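Dihydrodipicolinate synthase (Oceanobacillus iheyensis HTE831, PDB 3D0C) probably catalyses the condensation of pyruvate with aspartate semialdehyde to 4-hydroxy-tetrahydrodipicolinate in lysine biosynthesis. Local coordinates at residues E40-Q44 with N45-V49; I88-S91 with V92-I96; K155-A158 with P159-K162; N171-Q174 with R175-Q178; F224-L227 with E228-E232. The protein carries 1 engineered substitution. All coordinates share one frame; numbering follows the deposited sequence.

In the fold
All five contacts are local turns or helix segments on the outer ring of one eight-stranded TIM barrel. Contact 1 ends the helix after the first strand, contact 2 starts the helix after the third, contact 3 closes a short helix before the sixth strand, contact 4 starts the helix after it, and contact 5 lies in the helix after the last. Contacts 1 and 5 touch, with N45 O 3.2 Å from F224 CE2. Contacts 1, 2 and 4 each bring a side chain to about 11 Å from that of K167, the predicted Schiff-base lysine, and the I88 side chain lies about 9 Å from that of Y143, the predicted proton donor/acceptor.

Contact 1 of 5, residues E40-Q44 with N45-V49; sequences EFLLQ and NGIEV
A Schellman motif ends helix 32-44, with G46 as its C' residue, and two bonds define it: I47 N donates to L42 O at 3.1 Å and G46 N to L43 O, also at 3.1 Å. The positive phi of G46 (96°) turns the chain out of the helix, at which a beta carbon would collide with the carbonyl oxygen of N45.

N45 adds a side-chain bond to the motif. With CG beside its own backbone N (chi1 -75°), its amide reaches back one turn, and ND2 gives a short 2.6 Å hydrogen bond to F41 O. The same ND2 lies over the centre of one face of the F41 ring, 3.4 Å above the plane, while the amide and ring planes are 55° apart. F41 O thus fixes the nitrogen that sits over the F41 ring, and it also receives a weak bond from N45 N.

I47 folds back on the helix, its CG1 packing against L42 CB at 3.8 Å. A water donates to both L43 O and I47 O, bridging L43 and I47 across the turn. Around the motif, F41 and N45 rest on P220 and I47 on F224 of helix 220-232, L42 packs on N19 and N217, and the chain runs on into strand 49-50, where V49 pairs with G17.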
loop_
_atom_site.group_PDB
_atom_site.type_symbol
_atom_site.label_atom_id
_atom_site.label_comp_id
_atom_site.label_asym_id
_atom_site.label_seq_id
_atom_site.Cartn_x
_atom_site.Cartn_y
_atom_site.Cartn_z
ATOM N N GLU A 40 -27.773 6.827 -4.902
ATOM C CA GLU A 40 -28.945 7.459 -5.515
ATOM C C GLU A 40 -28.633 8.918 -5.843
ATOM O O GLU A 40 -28.998 9.424 -6.904
ATOM C CB GLU A 40 -30.152 7.408 -4.566
ATOM C CG GLU A 40 -30.858 6.062 -4.487
ATOM C CD GLU A 40 -31.266 5.527 -5.849
ATOM O OE1 GLU A 40 -31.600 6.338 -6.738
ATOM O OE2 GLU A 40 -31.265 4.291 -6.025
ATOM N N PHE A 41 -27.960 9.585 -4.912
ATOM C CA PHE A 41 -27.577 10.983 -5.068
ATOM C C PHE A 41 -26.740 11.162 -6.325
ATOM O O PHE A 41 -26.966 12.090 -7.104
ATOM C CB PHE A 41 -26.767 11.438 -3.852
ATOM C CG PHE A 41 -26.276 12.854 -3.943
ATOM C CD1 PHE A 41 -27.100 13.918 -3.586
ATOM C CD2 PHE A 41 -24.984 13.126 -4.384
ATOM C CE1 PHE A 41 -26.643 15.235 -3.666
ATOM C CE2 PHE A 41 -24.515 14.436 -4.468
ATOM C CZ PHE A 41 -25.346 15.495 -4.107
ATOM N N LEU A 42 -25.761 10.279 -6.504
ATOM C CA LEU A 42 -24.882 10.324 -7.663
ATOM C C LEU A 42 -25.659 10.088 -8.960
ATOM O O LEU A 42 -25.470 10.799 -9.947
ATOM C CB LEU A 42 -23.775 9.277 -7.513
ATOM C CG LEU A 42 -22.745 9.549 -6.410
ATOM C CD1 LEU A 42 -21.895 8.306 -6.168
ATOM C CD2 LEU A 42 -21.872 10.736 -6.817
ATOM N N LEU A 43 -26.536 9.092 -8.962
ATOM C CA LEU A 43 -27.313 8.798 -10.158
ATOM C C LEU A 43 -28.293 9.920 -10.496
ATOM O O LEU A 43 -28.468 10.265 -11.661
ATOM C CB LEU A 43 -28.077 7.483 -9.985
ATOM C CG LEU A 43 -27.219 6.216 -9.895
ATOM C CD1 LEU A 43 -28.088 5.027 -9.532
ATOM C CD2 LEU A 43 -26.514 5.980 -11.228
ATOM N N GLN A 44 -28.928 10.488 -9.478
ATOM C CA GLN A 44 -29.895 11.559 -9.690
ATOM C C GLN A 44 -29.217 12.796 -10.254
ATOM O O GLN A 44 -29.850 13.618 -10.913
ATOM C CB GLN A 44 -30.596 11.908 -8.371
ATOM C CG GLN A 44 -31.487 13.142 -8.439
ATOM C CD GLN A 44 -32.514 13.073 -9.561
ATOM O OE1 GLN A 44 -33.313 12.135 -9.634
ATOM N NE2 GLN A 44 -32.500 14.073 -10.439
ATOM N N ASN A 45 -27.921 12.921 -9.992
ATOM C CA ASN A 45 -27.171 14.065 -10.469
ATOM C C ASN A 45 -26.415 13.836 -11.774
ATOM O O ASN A 45 -25.540 14.618 -12.134
ATOM C CB ASN A 45 -26.240 14.547 -9.359
ATOM C CG ASN A 45 -26.991 15.297 -8.276
ATOM O OD1 ASN A 45 -27.427 16.425 -8.488
ATOM N ND2 ASN A 45 -27.165 14.670 -7.119
ATOM N N GLY A 46 -26.757 12.763 -12.478
ATOM C CA GLY A 46 -26.134 12.492 -13.764
ATOM C C GLY A 46 -24.946 11.552 -13.894
ATOM O O GLY A 46 -24.516 11.283 -15.017
ATOM N N ILE A 47 -24.404 11.044 -12.795
ATOM C CA ILE A 47 -23.250 10.150 -12.919
ATOM C C ILE A 47 -23.561 8.944 -13.804
ATOM O O ILE A 47 -24.524 8.221 -13.556
ATOM C CB ILE A 47 -22.773 9.642 -11.552
ATOM C CG1 ILE A 47 -22.346 10.819 -10.671
ATOM C CG2 ILE A 47 -21.637 8.651 -11.750
ATOM C CD1 ILE A 47 -21.153 11.601 -11.198
ATOM N N GLU A 48 -22.731 8.734 -14.827
ATOM C CA GLU A 48 -22.888 7.628 -15.781
ATOM C C GLU A 48 -21.975 6.443 -15.479
ATOM O O GLU A 48 -22.198 5.330 -15.967
ATOM C CB GLU A 48 -22.591 8.120 -17.204
ATOM C CG GLU A 48 -23.546 9.195 -17.707
ATOM C CD GLU A 48 -23.116 9.804 -19.032
ATOM O OE1 GLU A 48 -22.391 9.134 -19.802
ATOM O OE2 GLU A 48 -23.517 10.954 -19.307
ATOM N N VAL A 49 -20.931 6.705 -14.698
ATOM C CA VAL A 49 -19.962 5.689 -14.311
ATOM C C VAL A 49 -19.724 5.821 -12.809
ATOM O O VAL A 49 -19.350 6.883 -12.310
ATOM C CB VAL A 49 -18.633 5.882 -15.076
ATOM C CG1 VAL A 49 -17.611 4.828 -14.650
ATOM C CG2 VAL A 49 -18.890 5.797 -16.565
HETATM O O HOH W 1 -27.333 9.121 -13.820
#

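Contact 2 of 5, residues I88-S91 with V92-I96; sequences IGYS and VDTAI
S91, the N-cap residue of helix 92-104, meets the first turn with both its oxygens. Its OG stands between the backbone N and the carbonyl carbon (chi1 77°), which brings it 2.8 Å from T94 OG1; the two hydroxyls are hydrogen-bonded and either could be the donor. A water extends this polar group, lying 2.9 Å from S91 OG and accepting from D93 N at 3.1 Å, so that an amide of the first turn is satisfied through solvent. The S91 carbonyl accepts the first helical bond, from A95 N at 2.8 Å.

A95 has its methyl turned to the preceding loop, where CB lies 3.4 Å from G89 O. I88 approaches the same residue with the end of its side chain, CD1 lying 3.7 Å from A95 O.

T94 meets the loop with both branches: while OG1 serves the serine, CG2 packs against Y90 CB at 3.7 Å and lies obliquely to the tyrosine ring. The Y90 ring then leads away from the helix toward the subunit interface, where it meets Y90 of the second subunit with the planes at about 90°; S91 packs there on Y60 of that subunit. Within the chain, T94 rests on I64 of helix 64-78, A95 on I132 of helix 122-135, and I88 on V110 and I112 of strand 109-112.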
loop_
_atom_site.group_PDB
_atom_site.type_symbol
_atom_site.label_atom_id
_atom_site.label_comp_id
_atom_site.label_asym_id
_atom_site.label_seq_id
_atom_site.Cartn_x
_atom_site.Cartn_y
_atom_site.Cartn_z
ATOM N N ILE A 88 -10.588 -3.595 -7.275
ATOM C CA ILE A 88 -9.978 -4.804 -6.737
ATOM C C ILE A 88 -8.490 -4.549 -6.485
ATOM O O ILE A 88 -7.901 -3.627 -7.053
ATOM C CB ILE A 88 -10.128 -6.006 -7.716
ATOM C CG1 ILE A 88 -9.457 -5.689 -9.055
ATOM C CG2 ILE A 88 -11.614 -6.303 -7.946
ATOM C CD1 ILE A 88 -9.483 -6.843 -10.050
ATOM N N GLY A 89 -7.893 -5.366 -5.624
ATOM C CA GLY A 89 -6.489 -5.206 -5.310
ATOM C C GLY A 89 -5.926 -6.395 -4.547
ATOM O O GLY A 89 -6.494 -7.490 -4.569
ATOM N N TYR A 90 -4.793 -6.165 -3.892
ATOM C CA TYR A 90 -4.099 -7.166 -3.096
ATOM C C TYR A 90 -3.339 -8.165 -3.972
ATOM O O TYR A 90 -2.975 -7.846 -5.111
ATOM C CB TYR A 90 -5.097 -7.873 -2.166
ATOM C CG TYR A 90 -5.833 -6.923 -1.227
ATOM C CD1 TYR A 90 -5.130 -6.113 -0.333
ATOM C CD2 TYR A 90 -7.233 -6.850 -1.216
ATOM C CE1 TYR A 90 -5.799 -5.251 0.557
ATOM C CE2 TYR A 90 -7.912 -5.992 -0.329
ATOM C CZ TYR A 90 -7.191 -5.201 0.553
ATOM O OH TYR A 90 -7.860 -4.379 1.440
ATOM N N SER A 91 -3.085 -9.358 -3.439
ATOM C CA SER A 91 -2.347 -10.390 -4.180
ATOM C C SER A 91 -3.117 -10.811 -5.438
ATOM O O SER A 91 -4.329 -10.628 -5.517
ATOM C CB SER A 91 -2.117 -11.609 -3.289
ATOM O OG SER A 91 -3.302 -12.390 -3.178
ATOM N N VAL A 92 -2.422 -11.396 -6.409
ATOM C CA VAL A 92 -3.074 -11.798 -7.647
ATOM C C VAL A 92 -4.349 -12.614 -7.442
ATOM O O VAL A 92 -5.379 -12.303 -8.039
ATOM C CB VAL A 92 -2.109 -12.590 -8.560
ATOM C CG1 VAL A 92 -2.851 -13.080 -9.797
ATOM C CG2 VAL A 92 -0.946 -11.696 -8.971
ATOM N N ASP A 93 -4.278 -13.653 -6.611
ATOM C CA ASP A 93 -5.430 -14.515 -6.354
ATOM C C ASP A 93 -6.550 -13.795 -5.617
ATOM O O ASP A 93 -7.733 -14.079 -5.823
ATOM C CB ASP A 93 -4.995 -15.747 -5.549
ATOM C CG ASP A 93 -4.257 -16.773 -6.399
ATOM O OD1 ASP A 93 -3.939 -16.469 -7.565
ATOM O OD2 ASP A 93 -3.993 -17.880 -5.891
ATOM N N THR A 94 -6.177 -12.872 -4.743
ATOM C CA THR A 94 -7.170 -12.120 -3.988
ATOM C C THR A 94 -7.866 -11.114 -4.905
ATOM O O THR A 94 -9.064 -10.864 -4.773
ATOM C CB THR A 94 -6.508 -11.399 -2.809
ATOM O OG1 THR A 94 -5.859 -12.372 -1.982
ATOM C CG2 THR A 94 -7.547 -10.648 -1.972
ATOM N N ALA A 95 -7.115 -10.544 -5.844
ATOM C CA ALA A 95 -7.681 -9.580 -6.781
ATOM C C ALA A 95 -8.707 -10.313 -7.633
ATOM O O ALA A 95 -9.819 -9.827 -7.839
ATOM C CB ALA A 95 -6.570 -8.966 -7.674
ATOM N N ILE A 96 -8.329 -11.499 -8.107
ATOM C CA ILE A 96 -9.214 -12.312 -8.934
ATOM C C ILE A 96 -10.460 -12.696 -8.136
ATOM O O ILE A 96 -11.579 -12.660 -8.656
ATOM C CB ILE A 96 -8.477 -13.580 -9.432
ATOM C CG1 ILE A 96 -7.372 -13.165 -10.411
ATOM C CG2 ILE A 96 -9.466 -14.542 -10.098
ATOM C CD1 ILE A 96 -6.456 -14.299 -10.862
HETATM O O HOH W 2 -2.102 -14.539 -4.626
#

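Contact 3 of 5, residues K155-A158 with P159-K162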
loop_
_atom_site.group_PDB
_atom_site.type_symbol
_atom_site.label_atom_id
_atom_site.label_comp_id
_atom_site.label_asym_id
_atom_site.label_seq_id
_atom_site.Cartn_x
_atom_site.Cartn_y
_atom_site.Cartn_z
ATOM N N LYS A 155 1.884 0.591 -22.291
ATOM C CA LYS A 155 2.048 0.319 -23.721
ATOM C C LYS A 155 2.020 -1.178 -24.014
ATOM O O LYS A 155 1.384 -1.628 -24.972
ATOM C CB LYS A 155 3.364 0.932 -24.219
ATOM C CG LYS A 155 3.380 2.460 -24.155
ATOM C CD LYS A 155 4.763 3.053 -24.407
ATOM C CE LYS A 155 5.303 2.695 -25.780
ATOM N NZ LYS A 155 6.619 3.358 -26.020
ATOM N N GLU A 156 2.707 -1.938 -23.173
ATOM C CA GLU A 156 2.771 -3.391 -23.293
ATOM C C GLU A 156 1.396 -4.053 -23.157
ATOM O O GLU A 156 1.067 -4.991 -23.886
ATOM C CB GLU A 156 3.702 -3.947 -22.213
ATOM C CG GLU A 156 3.543 -5.426 -21.949
ATOM C CD GLU A 156 4.483 -6.263 -22.778
ATOM O OE1 GLU A 156 4.493 -6.095 -24.016
ATOM O OE2 GLU A 156 5.213 -7.091 -22.189
ATOM N N LEU A 157 0.589 -3.554 -22.228
ATOM C CA LEU A 157 -0.731 -4.122 -21.969
ATOM C C LEU A 157 -1.892 -3.616 -22.822
ATOM O O LEU A 157 -2.893 -4.318 -22.994
ATOM C CB LEU A 157 -1.086 -3.912 -20.498
ATOM C CG LEU A 157 -0.132 -4.530 -19.475
ATOM C CD1 LEU A 157 -0.458 -3.992 -18.093
ATOM C CD2 LEU A 157 -0.252 -6.043 -19.516
ATOM N N ALA A 158 -1.763 -2.401 -23.348
ATOM C CA ALA A 158 -2.818 -1.780 -24.149
ATOM C C ALA A 158 -3.514 -2.682 -25.175
ATOM O O ALA A 158 -4.732 -2.621 -25.325
ATOM C CB ALA A 158 -2.278 -0.538 -24.838
ATOM N N PRO A 159 -2.754 -3.521 -25.897
ATOM C CA PRO A 159 -3.324 -4.421 -26.906
ATOM C C PRO A 159 -4.373 -5.410 -26.407
ATOM O O PRO A 159 -5.171 -5.927 -27.199
ATOM C CB PRO A 159 -2.091 -5.134 -27.460
ATOM C CG PRO A 159 -1.050 -4.088 -27.370
ATOM C CD PRO A 159 -1.284 -3.545 -25.970
ATOM N N LEU A 160 -4.359 -5.693 -25.107
ATOM C CA LEU A 160 -5.319 -6.630 -24.533
ATOM C C LEU A 160 -6.733 -6.107 -24.673
ATOM O O LEU A 160 -7.043 -5.021 -24.189
ATOM C CB LEU A 160 -5.023 -6.871 -23.050
ATOM C CG LEU A 160 -3.664 -7.482 -22.692
ATOM C CD1 LEU A 160 -3.527 -7.597 -21.182
ATOM C CD2 LEU A 160 -3.532 -8.849 -23.347
ATOM N N ASP A 161 -7.589 -6.883 -25.328
ATOM C CA ASP A 161 -8.977 -6.485 -25.510
ATOM C C ASP A 161 -9.655 -6.084 -24.201
ATOM O O ASP A 161 -10.376 -5.081 -24.150
ATOM C CB ASP A 161 -9.768 -7.619 -26.162
ATOM C CG ASP A 161 -9.613 -7.642 -27.668
ATOM O OD1 ASP A 161 -9.922 -6.606 -28.297
ATOM O OD2 ASP A 161 -9.185 -8.679 -28.223
ATOM N N LYS A 162 -9.415 -6.852 -23.142
ATOM C CA LYS A 162 -10.044 -6.569 -21.852
ATOM C C LYS A 162 -9.567 -5.289 -21.172
ATOM O O LYS A 162 -10.284 -4.746 -20.331
ATOM C CB LYS A 162 -9.860 -7.750 -20.898
ATOM C CG LYS A 162 -10.572 -9.014 -21.348
ATOM C CD LYS A 162 -10.313 -10.143 -20.367
ATOM C CE LYS A 162 -10.867 -11.450 -20.895
ATOM N NZ LYS A 162 -10.797 -12.555 -19.902
#
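L157 O accepts the one hydrogen bond that crosses this turn, from L160 N at 2.9 Å and an N-H...O angle of 161°. It closes a type I beta turn running from L157 to L160, with A158 and P159 at its two central positions.

P159 has no amide hydrogen, and its ring occupies the place where the next helical N-H would point: CD lies 3.4 Å from K155 O and 3.5 Å from E156 O. P159 CD also lies 3.4 Å from A158 CB, a tight approach set partly by the adjoining peptide.

The turn brings together two leucines three residues apart. Both keep CG beside their own backbone N (L160 chi1 -61°), and L157 CD2 meets L160 CD1 at 4.0 Å, the branches crossing at a slant. L157 also packs on V126 and Y129 of helix 122-135, and A158 on V183 and V189.

Because P159 has no N-H to offer K155 O, the i to i+4 bond is absent at this position, and the L160 N to L157 O bond closes the turn that leads toward strand 163-168.

Contact 4 of 5, residues N171-Q174 with R175-Q178; sequences NDIQ and RVTQ
D172 grips R175 N through OD1 at 3.0 Å, the N-cap bond that opens helix 173-182 in the beta-alpha-beta unit formed with strands 163-168 and 190-193. The bond is nearly straight at the hydrogen (168°), although the amide meets OD1 from above the carboxylate plane. The same oxygen takes a second, weak bond from Q174 N. The aspartate reaches the two amides because its CG swings opposite the backbone N (chi1 -180°), and its negative charge beside the helix N-terminus would probably be stabilised by the helix dipole. Its main-chain oxygen joins in, accepting from V176 N.

The other carboxylate oxygen faces the aliphatic part of R175: D172 OD2 lies 3.4 Å from R175 CD, the two side chains crossing at about a right angle. No salt bridge forms between them, OD2 being 4.8 Å from R175 NE. A water instead connects the groups, donating to OD2 and accepting a weak bond from NH1. The guanidinium is held elsewhere, by a salt bridge from NE to D151 and by hydrogen bonds from NH1 to A147 O and from NH2 to L149 O.

Farther along, I173 CD1 touches V176 CG1 at 3.5 Å, and V176 continues inward onto Y168 of strand 163-168 and F203 of helix 196-206. I173 O is gripped twice by T177: its amide N donates at 3.2 Å from above the carbonyl plane, while the hydroxyl OG1, at 2.8 Å, approaches almost straight along the C=O bond.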
loop_
_atom_site.group_PDB
_atom_site.type_symbol
_atom_site.label_atom_id
_atom_site.label_comp_id
_atom_site.label_asym_id
_atom_site.label_seq_id
_atom_site.Cartn_x
_atom_site.Cartn_y
_atom_site.Cartn_z
ATOM N N ASN A 171 0.831 13.009 -12.003
ATOM C CA ASN A 171 0.704 14.386 -12.468
ATOM C C ASN A 171 1.929 14.944 -13.180
ATOM O O ASN A 171 2.473 15.987 -12.818
ATOM C CB ASN A 171 0.267 15.299 -11.318
ATOM C CG ASN A 171 -1.140 14.974 -10.837
ATOM O OD1 ASN A 171 -2.014 14.616 -11.637
ATOM N ND2 ASN A 171 -1.371 15.103 -9.535
ATOM N N ASP A 172 2.340 14.233 -14.224
ATOM C CA ASP A 172 3.487 14.615 -15.041
ATOM C C ASP A 172 2.884 14.802 -16.427
ATOM O O ASP A 172 2.666 13.832 -17.158
ATOM C CB ASP A 172 4.517 13.483 -15.038
ATOM C CG ASP A 172 5.756 13.802 -15.859
ATOM O OD1 ASP A 172 5.637 14.513 -16.879
ATOM O OD2 ASP A 172 6.851 13.315 -15.496
ATOM N N ILE A 173 2.612 16.056 -16.781
ATOM C CA ILE A 173 1.980 16.361 -18.051
ATOM C C ILE A 173 2.797 15.936 -19.260
ATOM O O ILE A 173 2.223 15.676 -20.320
ATOM C CB ILE A 173 1.604 17.872 -18.146
ATOM C CG1 ILE A 173 0.467 18.043 -19.143
ATOM C CG2 ILE A 173 2.801 18.714 -18.550
ATOM C CD1 ILE A 173 -0.841 17.485 -18.647
ATOM N N GLN A 174 4.121 15.860 -19.122
ATOM C CA GLN A 174 4.948 15.419 -20.246
ATOM C C GLN A 174 4.667 13.928 -20.480
ATOM O O GLN A 174 4.444 13.494 -21.611
ATOM C CB GLN A 174 6.437 15.602 -19.940
ATOM C CG GLN A 174 6.903 17.038 -19.693
ATOM C CD GLN A 174 6.868 17.908 -20.941
ATOM O OE1 GLN A 174 6.947 17.411 -22.067
ATOM N NE2 GLN A 174 6.766 19.218 -20.744
ATOM N N ARG A 175 4.693 13.146 -19.402
ATOM C CA ARG A 175 4.451 11.709 -19.486
ATOM C C ARG A 175 3.051 11.362 -19.967
ATOM O O ARG A 175 2.878 10.440 -20.765
ATOM C CB ARG A 175 4.681 11.031 -18.129
ATOM C CG ARG A 175 6.140 10.812 -17.790
ATOM C CD ARG A 175 6.332 10.055 -16.480
ATOM N NE ARG A 175 5.808 8.691 -16.518
ATOM C CZ ARG A 175 6.085 7.765 -15.602
ATOM N NH1 ARG A 175 6.881 8.061 -14.583
ATOM N NH2 ARG A 175 5.569 6.548 -15.698
ATOM N N VAL A 176 2.045 12.084 -19.478
ATOM C CA VAL A 176 0.688 11.776 -19.885
ATOM C C VAL A 176 0.508 12.011 -21.369
ATOM O O VAL A 176 -0.171 11.239 -22.048
ATOM C CB VAL A 176 -0.371 12.594 -19.099
ATOM C CG1 VAL A 176 -0.252 14.076 -19.398
ATOM C CG2 VAL A 176 -1.757 12.088 -19.462
ATOM N N THR A 177 1.129 13.070 -21.881
ATOM C CA THR A 177 1.033 13.376 -23.305
ATOM C C THR A 177 1.747 12.293 -24.117
ATOM O O THR A 177 1.232 11.822 -25.127
ATOM C CB THR A 177 1.661 14.751 -23.614
ATOM O OG1 THR A 177 0.995 15.758 -22.839
ATOM C CG2 THR A 177 1.525 15.089 -25.096
ATOM N N GLN A 178 2.933 11.895 -23.671
ATOM C CA GLN A 178 3.691 10.866 -24.376
ATOM C C GLN A 178 2.962 9.521 -24.467
ATOM O O GLN A 178 2.762 8.987 -25.563
ATOM C CB GLN A 178 5.037 10.649 -23.699
ATOM C CG GLN A 178 5.996 11.817 -23.811
ATOM C CD GLN A 178 7.112 11.722 -22.786
ATOM O OE1 GLN A 178 7.457 10.628 -22.329
ATOM N NE2 GLN A 178 7.686 12.862 -22.423
HETATM O O HOH W 3 7.305 11.411 -13.664
#

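Contact 5 of 5, residues F224-L227 with E228-E232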
loop_
_atom_site.group_PDB
_atom_site.type_symbol
_atom_site.label_atom_id
_atom_site.label_comp_id
_atom_site.label_asym_id
_atom_site.label_seq_id
_atom_site.Cartn_x
_atom_site.Cartn_y
_atom_site.Cartn_z
ATOM N N PHE A 224 -19.855 18.638 -13.079
ATOM C CA PHE A 224 -20.454 18.513 -14.403
ATOM C C PHE A 224 -20.342 19.803 -15.202
ATOM O O PHE A 224 -20.370 19.773 -16.430
ATOM C CB PHE A 224 -21.914 18.068 -14.300
ATOM C CG PHE A 224 -22.084 16.575 -14.297
ATOM C CD1 PHE A 224 -21.910 15.841 -15.466
ATOM C CD2 PHE A 224 -22.375 15.901 -13.118
ATOM C CE1 PHE A 224 -22.025 14.451 -15.459
ATOM C CE2 PHE A 224 -22.492 14.516 -13.098
ATOM C CZ PHE A 224 -22.316 13.790 -14.269
ATOM N N ALA A 225 -20.227 20.930 -14.505
ATOM C CA ALA A 225 -20.066 22.214 -15.185
ATOM C C ALA A 225 -18.680 22.185 -15.842
ATOM O O ALA A 225 -18.489 22.661 -16.967
ATOM C CB ALA A 225 -20.160 23.359 -14.186
ATOM N N LEU A 226 -17.718 21.605 -15.130
ATOM C CA LEU A 226 -16.361 21.489 -15.650
ATOM C C LEU A 226 -16.335 20.524 -16.832
ATOM O O LEU A 226 -15.684 20.793 -17.843
ATOM C CB LEU A 226 -15.403 20.994 -14.558
ATOM C CG LEU A 226 -13.962 20.766 -15.027
ATOM C CD1 LEU A 226 -13.410 22.065 -15.585
ATOM C CD2 LEU A 226 -13.101 20.270 -13.876
ATOM N N LEU A 227 -17.034 19.398 -16.718
ATOM C CA LEU A 227 -17.042 18.444 -17.825
ATOM C C LEU A 227 -17.636 19.078 -19.080
ATOM O O LEU A 227 -17.075 18.964 -20.168
ATOM C CB LEU A 227 -17.839 17.185 -17.468
ATOM C CG LEU A 227 -17.988 16.177 -18.619
ATOM C CD1 LEU A 227 -16.630 15.635 -19.030
ATOM C CD2 LEU A 227 -18.891 15.040 -18.190
ATOM N N GLU A 228 -18.770 19.757 -18.932
ATOM C CA GLU A 228 -19.400 20.378 -20.092
ATOM C C GLU A 228 -18.482 21.415 -20.729
ATOM O O GLU A 228 -18.337 21.456 -21.951
ATOM C CB GLU A 228 -20.723 21.037 -19.710
ATOM C CG GLU A 228 -21.452 21.617 -20.910
ATOM C CD GLU A 228 -22.875 22.026 -20.593
ATOM O OE1 GLU A 228 -23.064 22.932 -19.754
ATOM O OE2 GLU A 228 -23.806 21.436 -21.186
ATOM N N ALA A 229 -17.865 22.244 -19.896
ATOM C CA ALA A 229 -16.957 23.271 -20.384
ATOM C C ALA A 229 -15.825 22.640 -21.193
ATOM O O ALA A 229 -15.497 23.112 -22.278
ATOM C CB ALA A 229 -16.389 24.066 -19.215
ATOM N N LEU A 230 -15.234 21.576 -20.656
ATOM C CA LEU A 230 -14.144 20.875 -21.333
ATOM C C LEU A 230 -14.577 20.316 -22.686
ATOM O O LEU A 230 -13.860 20.429 -23.674
ATOM C CB LEU A 230 -13.621 19.725 -20.459
ATOM C CG LEU A 230 -12.802 20.075 -19.213
ATOM C CD1 LEU A 230 -12.496 18.801 -18.430
ATOM C CD2 LEU A 230 -11.515 20.769 -19.621
ATOM N N GLU A 231 -15.754 19.707 -22.729
ATOM C CA GLU A 231 -16.248 19.128 -23.970
ATOM C C GLU A 231 -16.601 20.196 -25.003
ATOM O O GLU A 231 -16.484 19.964 -26.205
ATOM C CB GLU A 231 -17.458 18.237 -23.688
ATOM C CG GLU A 231 -17.169 17.168 -22.646
ATOM C CD GLU A 231 -18.325 16.212 -22.437
ATOM O OE1 GLU A 231 -19.478 16.686 -22.349
ATOM O OE2 GLU A 231 -18.074 14.993 -22.347
ATOM N N GLU A 232 -17.026 21.366 -24.542
ATOM C CA GLU A 232 -17.371 22.437 -25.466
ATOM C C GLU A 232 -16.133 23.221 -25.898
ATOM O O GLU A 232 -16.154 23.924 -26.908
ATOM C CB GLU A 232 -18.370 23.388 -24.821
ATOM C CG GLU A 232 -19.677 22.734 -24.442
ATOM C CD GLU A 232 -20.692 23.740 -23.953
ATOM O OE1 GLU A 232 -20.368 24.502 -23.015
ATOM O OE2 GLU A 232 -21.809 23.769 -24.506
#
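L226 and L227 both hold CG trans to N (chi1 177° and 176°), whereas L230 and E231, one turn on, keep theirs beside it. With these torsions the end of each leucine of the first pair lies near the side chain four residues on. L226 CD1 meets L230 CG at 4.2 Å, the two side chains lying at a slant to one another. L227 is touched by a longer neighbour: E231, extended beyond CG, lays its carboxylate end alongside the leucine branch, with OE2 3.7 Å from L227 CD1. That approach of an oxygen to a methyl group is a van der Waals contact along one branch of the leucine, and E231 CG also comes within 3.1 Å of L227 O.

Beneath the side chains the backbone is regularly bonded. E228 N donates to F224 O, A229 N to A225 O, L230 N to L226 O and E231 N to L227 O, each at 3.0 Å and nearly straight. A229 tucks its small methyl against the preceding turn, CB lying 3.4 Å from A225 O.

The pairs L226-L230 and L227-E231 share neighbours: L226 packs on V241 and L230 on I238 of helix 235-257, while L227 and L230 both touch Y204 of helix 196-206, and L227 also reaches T14. The acidic groups of E228 and E231 belong to the exposed side. Helix 220-232 is thus an amphipathic alpha-helix that follows the last strand of the TIM barrel, with the L226-L230 pair at i and i+4, and L227, turned toward the helices beside it.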